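Local structure of ESSB (Staphylococcus aureus, 4ANN) at residues A[35-47]-A[92-104]. The protein is a membrane component of the staphylococcal type VII secretion system, probably required for secretion of EsxA and EsxB, represented here by its cytoplasmic fragment. Residues are numbered along the deposited sequence; the frame is centred on the assembly and turned at random.
Sequences HLMYLLEQHSPYF and NLEEVNRTRYTFV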
ATOM      1  N   HIS A  35       7.642   0.569 -24.706  1.00 23.83           N
ATOM      2  CA  HIS A  35       8.825  -0.227 -24.438  1.00 27.42           C
ATOM      3  C   HIS A  35       9.230  -0.120 -22.987  1.00 29.82           C
ATOM      4  O   HIS A  35      10.218  -0.666 -22.524  1.00 43.59           O
ATOM      5  CB  HIS A  35      10.054   0.214 -25.254  1.00 31.91           C
ATOM      6  CG  HIS A  35      10.573   1.514 -24.708  1.00 31.91           C
ATOM      7  ND1 HIS A  35      11.672   1.659 -23.922  1.00 33.80           N
ATOM      8  CD2 HIS A  35      10.049   2.757 -24.872  1.00 29.93           C
ATOM      9  CE1 HIS A  35      11.820   2.935 -23.638  1.00 32.71           C
ATOM     10  NE2 HIS A  35      10.853   3.636 -24.189  1.00 30.36           N
ATOM     11  N   LEU A  36       8.453   0.606 -22.193  1.00 23.70           N
ATOM     12  CA  LEU A  36       8.712   0.606 -20.771  1.00 22.50           C
ATOM     13  C   LEU A  36       7.775  -0.302 -20.021  1.00 17.57           C
ATOM     14  O   LEU A  36       7.952  -0.491 -18.825  1.00 17.29           O
ATOM     15  CB  LEU A  36       8.581   2.042 -20.256  1.00 23.66           C
ATOM     16  CG  LEU A  36       9.616   2.958 -20.888  1.00 26.05           C
ATOM     17  CD1 LEU A  36       9.286   4.395 -20.585  1.00 26.68           C
ATOM     18  CD2 LEU A  36      11.029   2.585 -20.370  1.00 30.15           C
ATOM     19  N   MET A  37       6.743  -0.849 -20.712  0.70 18.23           N
ATOM     20  CA  MET A  37       5.734  -1.618 -19.950  0.70 15.74           C
ATOM     21  C   MET A  37       6.348  -2.855 -19.304  0.70 13.53           C
ATOM     22  O   MET A  37       5.848  -3.363 -18.297  0.70 13.30           O
ATOM     23  CB  MET A  37       4.549  -1.911 -20.859  0.70 17.60           C
ATOM     24  CG  MET A  37       3.750  -0.688 -21.280  0.70 20.26           C
ATOM     25  SD  MET A  37       2.740   0.099 -19.994  0.70 21.96           S
ATOM     26  CE  MET A  37       3.815   1.408 -19.491  0.70 23.66           C
ATOM     27  N   TYR A  38       7.443  -3.371 -19.843  1.00 14.32           N
ATOM     28  CA  TYR A  38       8.143  -4.522 -19.248  1.00 15.28           C
ATOM     29  C   TYR A  38       8.547  -4.212 -17.807  1.00 12.94           C
ATOM     30  O   TYR A  38       8.716  -5.123 -17.004  1.00 13.07           O
ATOM     31  CB  TYR A  38       9.374  -4.901 -20.103  1.00 19.39           C
ATOM     32  CG  TYR A  38      10.603  -4.090 -19.790  1.00 21.66           C
ATOM     33  CD1 TYR A  38      10.734  -2.831 -20.392  1.00 23.89           C
ATOM     34  CD2 TYR A  38      11.616  -4.523 -18.917  1.00 25.70           C
ATOM     35  CE1 TYR A  38      11.813  -1.998 -20.152  1.00 27.04           C
ATOM     36  CE2 TYR A  38      12.708  -3.711 -18.664  1.00 31.00           C
ATOM     37  CZ  TYR A  38      12.779  -2.483 -19.287  1.00 31.26           C
ATOM     38  OH  TYR A  38      13.886  -1.721 -19.018  1.00 40.08           O
ATOM     39  N   LEU A  39       8.734  -2.931 -17.444  1.00 12.66           N
ATOM     40  CA  LEU A  39       9.102  -2.603 -16.040  1.00 12.71           C
ATOM     41  C   LEU A  39       8.022  -3.051 -15.104  1.00 11.99           C
ATOM     42  O   LEU A  39       8.304  -3.260 -13.876  1.00 13.07           O
ATOM     43  CB  LEU A  39       9.361  -1.120 -15.885  1.00 14.68           C
ATOM     44  CG  LEU A  39      10.593  -0.621 -16.655  1.00 18.00           C
ATOM     45  CD1 LEU A  39      10.725   0.892 -16.559  1.00 24.97           C
ATOM     46  CD2 LEU A  39      11.874  -1.318 -16.236  1.00 30.62           C
ATOM     47  N   LEU A  40       6.769  -3.168 -15.548  1.00 10.76           N
ATOM     48  CA  LEU A  40       5.692  -3.564 -14.647  1.00 10.54           C
ATOM     49  C   LEU A  40       5.790  -5.031 -14.287  1.00 10.08           C
ATOM     50  O   LEU A  40       5.093  -5.448 -13.333  1.00 12.59           O
ATOM     51  CB  LEU A  40       4.366  -3.258 -15.296  1.00 12.28           C
ATOM     52  CG  LEU A  40       4.086  -1.797 -15.576  1.00 13.59           C
ATOM     53  CD1 LEU A  40       2.703  -1.579 -16.206  1.00 21.12           C
ATOM     54  CD2 LEU A  40       4.198  -0.964 -14.292  1.00 16.99           C
ATOM     55  N   GLU A  41       6.609  -5.822 -14.968  1.00 10.58           N
ATOM     56  CA  GLU A  41       6.785  -7.210 -14.616  1.00 10.75           C
ATOM     57  C   GLU A  41       8.199  -7.500 -14.134  1.00 11.29           C
ATOM     58  O   GLU A  41       8.514  -8.650 -13.829  1.00 13.92           O
ATOM     59  CB  GLU A  41       6.381  -8.181 -15.745  1.00 12.71           C
ATOM     60  CG  GLU A  41       7.307  -8.096 -16.951  1.00 15.72           C
ATOM     61  CD  GLU A  41       7.020  -9.105 -18.022  1.00 18.94           C
ATOM     62  OE1 GLU A  41       6.202 -10.034 -17.862  1.00 18.50           O
ATOM     63  OE2 GLU A  41       7.684  -8.966 -19.102  1.00 27.73           O
ATOM     64  N   GLN A  42       9.081  -6.507 -14.022  1.00 12.87           N
ATOM     65  CA  GLN A  42      10.415  -6.731 -13.525  1.00 12.96           C
ATOM     66  C   GLN A  42      10.382  -6.981 -12.016  1.00 12.06           C
ATOM     67  O   GLN A  42       9.701  -6.273 -11.303  1.00 13.85           O
ATOM     68  CB  GLN A  42      11.274  -5.494 -13.827  1.00 16.09           C
ATOM     69  CG  GLN A  42      12.716  -5.678 -13.569  1.00 22.08           C
ATOM     70  CD  GLN A  42      13.617  -4.592 -14.177  1.00 24.06           C
ATOM     71  OE1 GLN A  42      14.054  -4.724 -15.334  1.00 41.05           O
ATOM     72  NE2 GLN A  42      13.842  -3.563 -13.394  1.00 31.53           N
ATOM     73  N   HIS A  43      11.101  -7.964 -11.511  1.00 14.46           N
ATOM     74  CA  HIS A  43      11.166  -8.129 -10.075  1.00 13.85           C
ATOM     75  C   HIS A  43      11.620  -6.848  -9.383  1.00 14.36           C
ATOM     76  O   HIS A  43      12.577  -6.211  -9.837  1.00 16.12           O
ATOM     77  CB  HIS A  43      12.112  -9.269  -9.700  1.00 17.58           C
ATOM     78  CG  HIS A  43      12.137  -9.399  -8.201  1.00 19.02           C
ATOM     79  ND1 HIS A  43      11.118  -9.918  -7.411  1.00 19.51           N
ATOM     80  CD2 HIS A  43      13.102  -9.027  -7.344  1.00 20.95           C
ATOM     81  CE1 HIS A  43      11.471  -9.902  -6.147  1.00 23.43           C
ATOM     82  NE2 HIS A  43      12.669  -9.347  -6.081  1.00 22.73           N
ATOM     83  N   SER A  44      10.931  -6.521  -8.282  1.00 13.01           N
ATOM     84  CA  SER A  44      11.285  -5.432  -7.417  1.00 12.95           C
ATOM     85  C   SER A  44      11.152  -5.885  -5.960  1.00 13.24           C
ATOM     86  O   SER A  44      10.149  -6.559  -5.664  1.00 14.68           O
ATOM     87  CB  SER A  44      10.339  -4.243  -7.575  1.00 13.61           C
ATOM     88  OG  SER A  44      10.478  -3.332  -6.481  1.00 14.65           O
ATOM     89  N   PRO A  45      12.064  -5.500  -5.106  1.00 13.89           N
ATOM     90  CA  PRO A  45      11.899  -5.922  -3.673  1.00 15.05           C
ATOM     91  C   PRO A  45      10.697  -5.304  -3.013  1.00 12.11           C
ATOM     92  O   PRO A  45      10.405  -5.694  -1.900  1.00 14.43           O
ATOM     93  CB  PRO A  45      13.179  -5.429  -3.018  1.00 18.84           C
ATOM     94  CG  PRO A  45      13.804  -4.504  -3.966  1.00 20.95           C
ATOM     95  CD  PRO A  45      13.252  -4.693  -5.318  1.00 17.42           C
ATOM     96  N   TYR A  46      10.026  -4.339  -3.626  1.00 11.33           N
ATOM     97  CA  TYR A  46       8.916  -3.657  -2.997  1.00 10.60           C
ATOM     98  C   TYR A  46       7.563  -4.035  -3.575  1.00  9.18           C
ATOM     99  O   TYR A  46       6.577  -3.502  -3.094  1.00  9.30           O
ATOM    100  CB  TYR A  46       9.084  -2.142  -3.118  1.00 11.48           C
ATOM    101  CG  TYR A  46      10.370  -1.747  -2.410  1.00 12.71           C
ATOM    102  CD1 TYR A  46      10.465  -1.832  -1.013  1.00 14.97           C
ATOM    103  CD2 TYR A  46      11.465  -1.279  -3.103  1.00 16.79           C
ATOM    104  CE1 TYR A  46      11.603  -1.488  -0.332  1.00 18.73           C
ATOM    105  CE2 TYR A  46      12.662  -0.935  -2.460  1.00 20.17           C
ATOM    106  CZ  TYR A  46      12.678  -1.051  -1.079  1.00 20.58           C
ATOM    107  OH  TYR A  46      13.827  -0.719  -0.419  1.00 31.86           O
ATOM    108  N   PHE A  47       7.496  -4.949  -4.537  1.00  9.11           N
ATOM    109  CA  PHE A  47       6.259  -5.286  -5.186  1.00  8.42           C
ATOM    110  C   PHE A  47       6.060  -6.797  -5.338  1.00  8.60           C
ATOM    111  O   PHE A  47       7.015  -7.554  -5.503  1.00 10.29           O
ATOM    112  CB  PHE A  47       6.155  -4.686  -6.607  1.00  9.20           C
ATOM    113  CG  PHE A  47       6.011  -3.201  -6.584  1.00  8.34           C
ATOM    114  CD1 PHE A  47       4.755  -2.639  -6.470  1.00  8.45           C
ATOM    115  CD2 PHE A  47       7.106  -2.361  -6.681  1.00  9.78           C
ATOM    116  CE1 PHE A  47       4.604  -1.262  -6.457  1.00  8.43           C
ATOM    117  CE2 PHE A  47       6.926  -0.978  -6.643  1.00 10.49           C
ATOM    118  CZ  PHE A  47       5.690  -0.422  -6.540  1.00  9.57           C
ATOM    119  N   ASN A  92       8.559   1.448   5.193  1.00  9.68           N
ATOM    120  CA  ASN A  92       9.583   1.060   4.223  1.00 10.06           C
ATOM    121  C   ASN A  92       9.107   1.215   2.770  1.00  9.56           C
ATOM    122  O   ASN A  92       9.945   1.377   1.879  1.00 10.95           O
ATOM    123  CB  ASN A  92      10.018  -0.372   4.472  1.00 11.50           C
ATOM    124  CG  ASN A  92      11.336  -0.748   3.872  1.00 12.37           C
ATOM    125  OD1 ASN A  92      12.359  -0.055   4.062  1.00 15.27           O
ATOM    126  ND2 ASN A  92      11.380  -1.884   3.192  1.00 18.24           N
ATOM    127  N   LEU A  93       7.791   1.227   2.532  1.00  9.53           N
ATOM    128  CA  LEU A  93       7.317   1.478   1.173  1.00 10.04           C
ATOM    129  C   LEU A  93       7.694   2.818   0.648  1.00 11.15           C
ATOM    130  O   LEU A  93       7.695   3.047  -0.566  1.00 14.59           O
ATOM    131  CB  LEU A  93       5.788   1.269   1.066  1.00 11.21           C
ATOM    132  CG  LEU A  93       5.362  -0.187   1.052  1.00 11.34           C
ATOM    133  CD1 LEU A  93       3.840  -0.230   1.045  1.00 13.30           C
ATOM    134  CD2 LEU A  93       5.989  -0.981  -0.127  1.00 14.06           C
ATOM    135  N   GLU A  94       8.029   3.757   1.509  0.50 12.20           N
ATOM    136  CA  GLU A  94       8.529   5.063   1.067  0.50 13.69           C
ATOM    137  C   GLU A  94       9.775   4.892   0.209  0.50 13.09           C
ATOM    138  O   GLU A  94      10.085   5.809  -0.584  0.50 14.33           O
ATOM    139  CB  GLU A  94       8.833   5.986   2.263  0.50 13.75           C
ATOM    140  CG  GLU A  94       7.655   6.278   3.150  0.50 16.01           C
ATOM    141  CD  GLU A  94       7.542   7.618   3.788  0.50 19.78           C
ATOM    142  OE1 GLU A  94       8.162   7.824   4.848  0.50 28.19           O
ATOM    143  OE2 GLU A  94       6.800   8.425   3.180  0.50 25.78           O
ATOM    144  N   GLU A  95      10.493   3.784   0.325  1.00 12.64           N
ATOM    145  CA  GLU A  95      11.656   3.547  -0.534  1.00 14.49           C
ATOM    146  C   GLU A  95      11.247   3.503  -2.000  1.00 14.12           C
ATOM    147  O   GLU A  95      12.073   3.734  -2.885  1.00 16.94           O
ATOM    148  CB  GLU A  95      12.369   2.250  -0.146  1.00 15.88           C
ATOM    149  CG  GLU A  95      13.017   2.333   1.251  1.00 17.65           C
ATOM    150  CD  GLU A  95      14.134   3.330   1.348  1.00 22.51           C
ATOM    151  OE1 GLU A  95      15.021   3.494   0.509  1.00 28.69           O
ATOM    152  OE2 GLU A  95      14.147   4.100   2.325  1.00 29.13           O
ATOM    153  N   VAL A  96       9.993   3.229  -2.312  1.00 12.28           N
ATOM    154  CA  VAL A  96       9.499   3.178  -3.686  1.00 12.85           C
ATOM    155  C   VAL A  96       9.562   4.547  -4.323  1.00 13.56           C
ATOM    156  O   VAL A  96       9.787   4.652  -5.550  1.00 13.90           O
ATOM    157  CB  VAL A  96       8.053   2.642  -3.787  1.00 12.35           C
ATOM    158  CG1 VAL A  96       7.467   2.774  -5.185  1.00 13.32           C
ATOM    159  CG2 VAL A  96       8.088   1.162  -3.305  1.00 14.97           C
ATOM    160  N   ASN A  97       9.473   5.612  -3.548  1.00 14.56           N
ATOM    161  CA  ASN A  97       9.479   6.934  -4.140  1.00 17.81           C
ATOM    162  C   ASN A  97      10.787   7.281  -4.817  1.00 20.76           C
ATOM    163  O   ASN A  97      10.826   8.193  -5.662  1.00 28.54           O
ATOM    164  CB  ASN A  97       9.106   7.905  -3.043  1.00 20.99           C
ATOM    165  CG  ASN A  97       7.728   7.705  -2.489  1.00 25.88           C
ATOM    166  OD1 ASN A  97       6.858   7.167  -3.160  1.00 29.35           O
ATOM    167  ND2 ASN A  97       7.501   8.129  -1.212  1.00 30.60           N
ATOM    168  N   ARG A  98      11.892   6.633  -4.495  0.80 20.71           N
ATOM    169  CA  ARG A  98      13.185   6.887  -5.169  0.80 23.92           C
ATOM    170  C   ARG A  98      13.327   6.172  -6.510  0.80 23.61           C
ATOM    171  O   ARG A  98      14.267   6.367  -7.304  0.80 27.81           O
ATOM    172  CB  ARG A  98      14.264   6.487  -4.163  0.80 25.79           C
ATOM    173  CG  ARG A  98      14.903   5.131  -4.338  0.80 29.56           C
ATOM    174  CD  ARG A  98      14.810   4.127  -3.207  0.80 33.15           C
ATOM    175  NE  ARG A  98      14.514   2.737  -3.615  0.80 32.45           N
ATOM    176  CZ  ARG A  98      15.211   2.201  -4.630  0.80 39.69           C
ATOM    177  NH1 ARG A  98      16.192   2.655  -5.429  0.80 41.24           N
ATOM    178  NH2 ARG A  98      14.835   0.950  -4.883  0.80 52.16           N
ATOM    179  N   THR A  99      12.410   5.275  -6.779  1.00 20.92           N
ATOM    180  CA  THR A  99      12.401   4.526  -8.010  1.00 21.28           C
ATOM    181  C   THR A  99      11.433   5.172  -8.990  1.00 20.08           C
ATOM    182  O   THR A  99      10.807   6.203  -8.692  1.00 21.32           O
ATOM    183  CB  THR A  99      11.929   3.076  -7.808  1.00 19.84           C
ATOM    184  OG1 THR A  99      10.542   2.972  -7.512  1.00 16.97           O
ATOM    185  CG2 THR A  99      12.588   2.420  -6.607  1.00 21.62           C
ATOM    186  N   ARG A 100      11.332   4.525 -10.141  0.60 20.76           N
ATOM    187  CA  ARG A 100      10.450   4.857 -11.243  0.60 20.70           C
ATOM    188  C   ARG A 100       8.985   4.608 -10.900  0.60 17.12           C
ATOM    189  O   ARG A 100       8.076   5.247 -11.488  0.60 22.78           O
ATOM    190  CB  ARG A 100      10.865   4.083 -12.522  0.60 25.21           C
ATOM    191  CG  ARG A 100      11.999   4.703 -13.331  0.60 28.64           C
ATOM    192  CD  ARG A 100      12.349   3.830 -14.531  0.60 32.49           C
ATOM    193  NE  ARG A 100      12.177   4.477 -15.822  0.60 35.18           N
ATOM    194  CZ  ARG A 100      11.180   5.180 -16.329  0.60 37.28           C
ATOM    195  NH1 ARG A 100      10.058   5.443 -15.654  0.60 39.98           N
ATOM    196  NH2 ARG A 100      11.249   5.680 -17.552  0.60 37.09           N
ATOM    197  N   TYR A 101       8.681   3.692 -10.057  1.00 13.75           N
ATOM    198  CA  TYR A 101       7.435   3.095  -9.690  1.00 10.74           C
ATOM    199  C   TYR A 101       6.621   3.974  -8.747  1.00 10.16           C
ATOM    200  O   TYR A 101       7.125   4.775  -7.997  1.00 12.33           O
ATOM    201  CB  TYR A 101       7.616   1.734  -9.022  1.00 11.00           C
ATOM    202  CG  TYR A 101       8.249   0.670  -9.886  1.00 11.03           C
ATOM    203  CD1 TYR A 101       7.631   0.176 -11.038  1.00 11.21           C
ATOM    204  CD2 TYR A 101       9.491   0.152  -9.533  1.00 13.07           C
ATOM    205  CE1 TYR A 101       8.216  -0.796 -11.799  1.00 12.37           C
ATOM    206  CE2 TYR A 101      10.074  -0.842 -10.302  1.00 13.14           C
ATOM    207  CZ  TYR A 101       9.449  -1.303 -11.438  1.00 12.22           C
ATOM    208  OH  TYR A 101      10.054  -2.276 -12.166  1.00 14.97           O
ATOM    209  N   THR A 102       5.311   3.735  -8.761  1.00 10.35           N
ATOM    210  CA  THR A 102       4.335   4.293  -7.849  1.00 10.75           C
ATOM    211  C   THR A 102       3.529   3.126  -7.299  1.00  9.70           C
ATOM    212  O   THR A 102       3.518   2.023  -7.853  1.00  9.83           O
ATOM    213  CB  THR A 102       3.399   5.307  -8.503  1.00 12.10           C
ATOM    214  OG1 THR A 102       2.649   4.578  -9.512  1.00 14.50           O
ATOM    215  CG2 THR A 102       4.141   6.479  -9.175  1.00 14.69           C
ATOM    216  N   PHE A 103       2.830   3.408  -6.176  1.00 10.62           N
ATOM    217  CA  PHE A 103       2.064   2.367  -5.496  1.00  9.81           C
ATOM    218  C   PHE A 103       0.862   3.002  -4.810  1.00  9.54           C
ATOM    219  O   PHE A 103       0.790   4.222  -4.642  1.00 10.93           O
ATOM    220  CB  PHE A 103       2.923   1.608  -4.464  1.00 10.07           C
ATOM    221  CG  PHE A 103       3.301   2.415  -3.226  1.00 10.00           C
ATOM    222  CD1 PHE A 103       4.326   3.344  -3.291  1.00 13.42           C
ATOM    223  CD2 PHE A 103       2.637   2.268  -2.030  1.00 11.36           C
ATOM    224  CE1 PHE A 103       4.693   4.144  -2.173  1.00 14.33           C
ATOM    225  CE2 PHE A 103       2.971   3.041  -0.905  1.00 11.96           C
ATOM    226  CZ  PHE A 103       4.012   3.972  -1.002  1.00 13.73           C
ATOM    227  N   VAL A 104      -0.059   2.167  -4.369  1.00  8.77           N
ATOM    228  CA  VAL A 104      -1.235   2.539  -3.623  1.00  9.03           C
ATOM    229  C   VAL A 104      -1.132   1.922  -2.231  1.00  7.58           C
ATOM    230  O   VAL A 104      -0.866   0.738  -2.141  1.00  9.26           O
ATOM    231  CB  VAL A 104      -2.500   2.013  -4.324  1.00 10.34           C
ATOM    232  CG1 VAL A 104      -3.736   2.269  -3.498  1.00 12.03           C
ATOM    233  CG2 VAL A 104      -2.572   2.583  -5.744  1.00 13.96           C
TER
HETATM  234  O   HOH W   1      12.276  -3.699 -10.943  1.00 27.65           O
HETATM  235  O   HOH W   2      13.789  -2.971   2.240  1.00 41.16           O
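Leu36 and Leu39 pack against the side chain of Arg100, which crosses both at about a right angle in one of its two modelled conformers. In that conformer Leu36 CD1 lies 3.8 Å from Arg100 NH2. Leu39 CD1 sits over one face of the guanidinium and also touches Arg100 CD. These are van der Waals contacts of leucine methyls, without a hydrogen bond. The backbone of Leu39 makes the direct polar link: Tyr101 OH donates to Leu39 O at 2.6 Å. This oxygen lies at the edge of the tyrosine ring, and the hydroxyl is tilted 21° from the carbonyl plane. Gln42 CB also borders the hydroxyl. A water joins Gln42 NE2, His43 O and Tyr101 OH, donating to the last two. Gln42 O is held from outside by Arg123, which also makes a cation-pi contact with Tyr101. Ser44 OG accepts from Tyr46 N in an ST turn at the start of a type I beta turn ending at Phe47. Tyr46 CB rests on Val96 CG2 at 3.5 Å. With CG beside the backbone N (chi1 -61°), the Tyr46 ring reaches across Glu95, and OH comes 3.3 Å from Glu95 CB. Asn92 ND2 approaches the ring at its edge, near its plane. Phe47 turns its far end into the second segment. Its CE2 meets Tyr101 CB at 3.7 Å, while CZ touches Val96 CG1 and CE1 touches Phe103 CB. The Phe47 and Tyr101 rings are oblique, their planes 59° apart. Ala120 of strand 118-120 adds to this apolar cluster. The contact joins the loop before strand 50-54 to strand 101-102 and the turns preceding it. Tyr101 OH both donates and accepts, so its ring is held at the polar end while Phe47 packs near its CB.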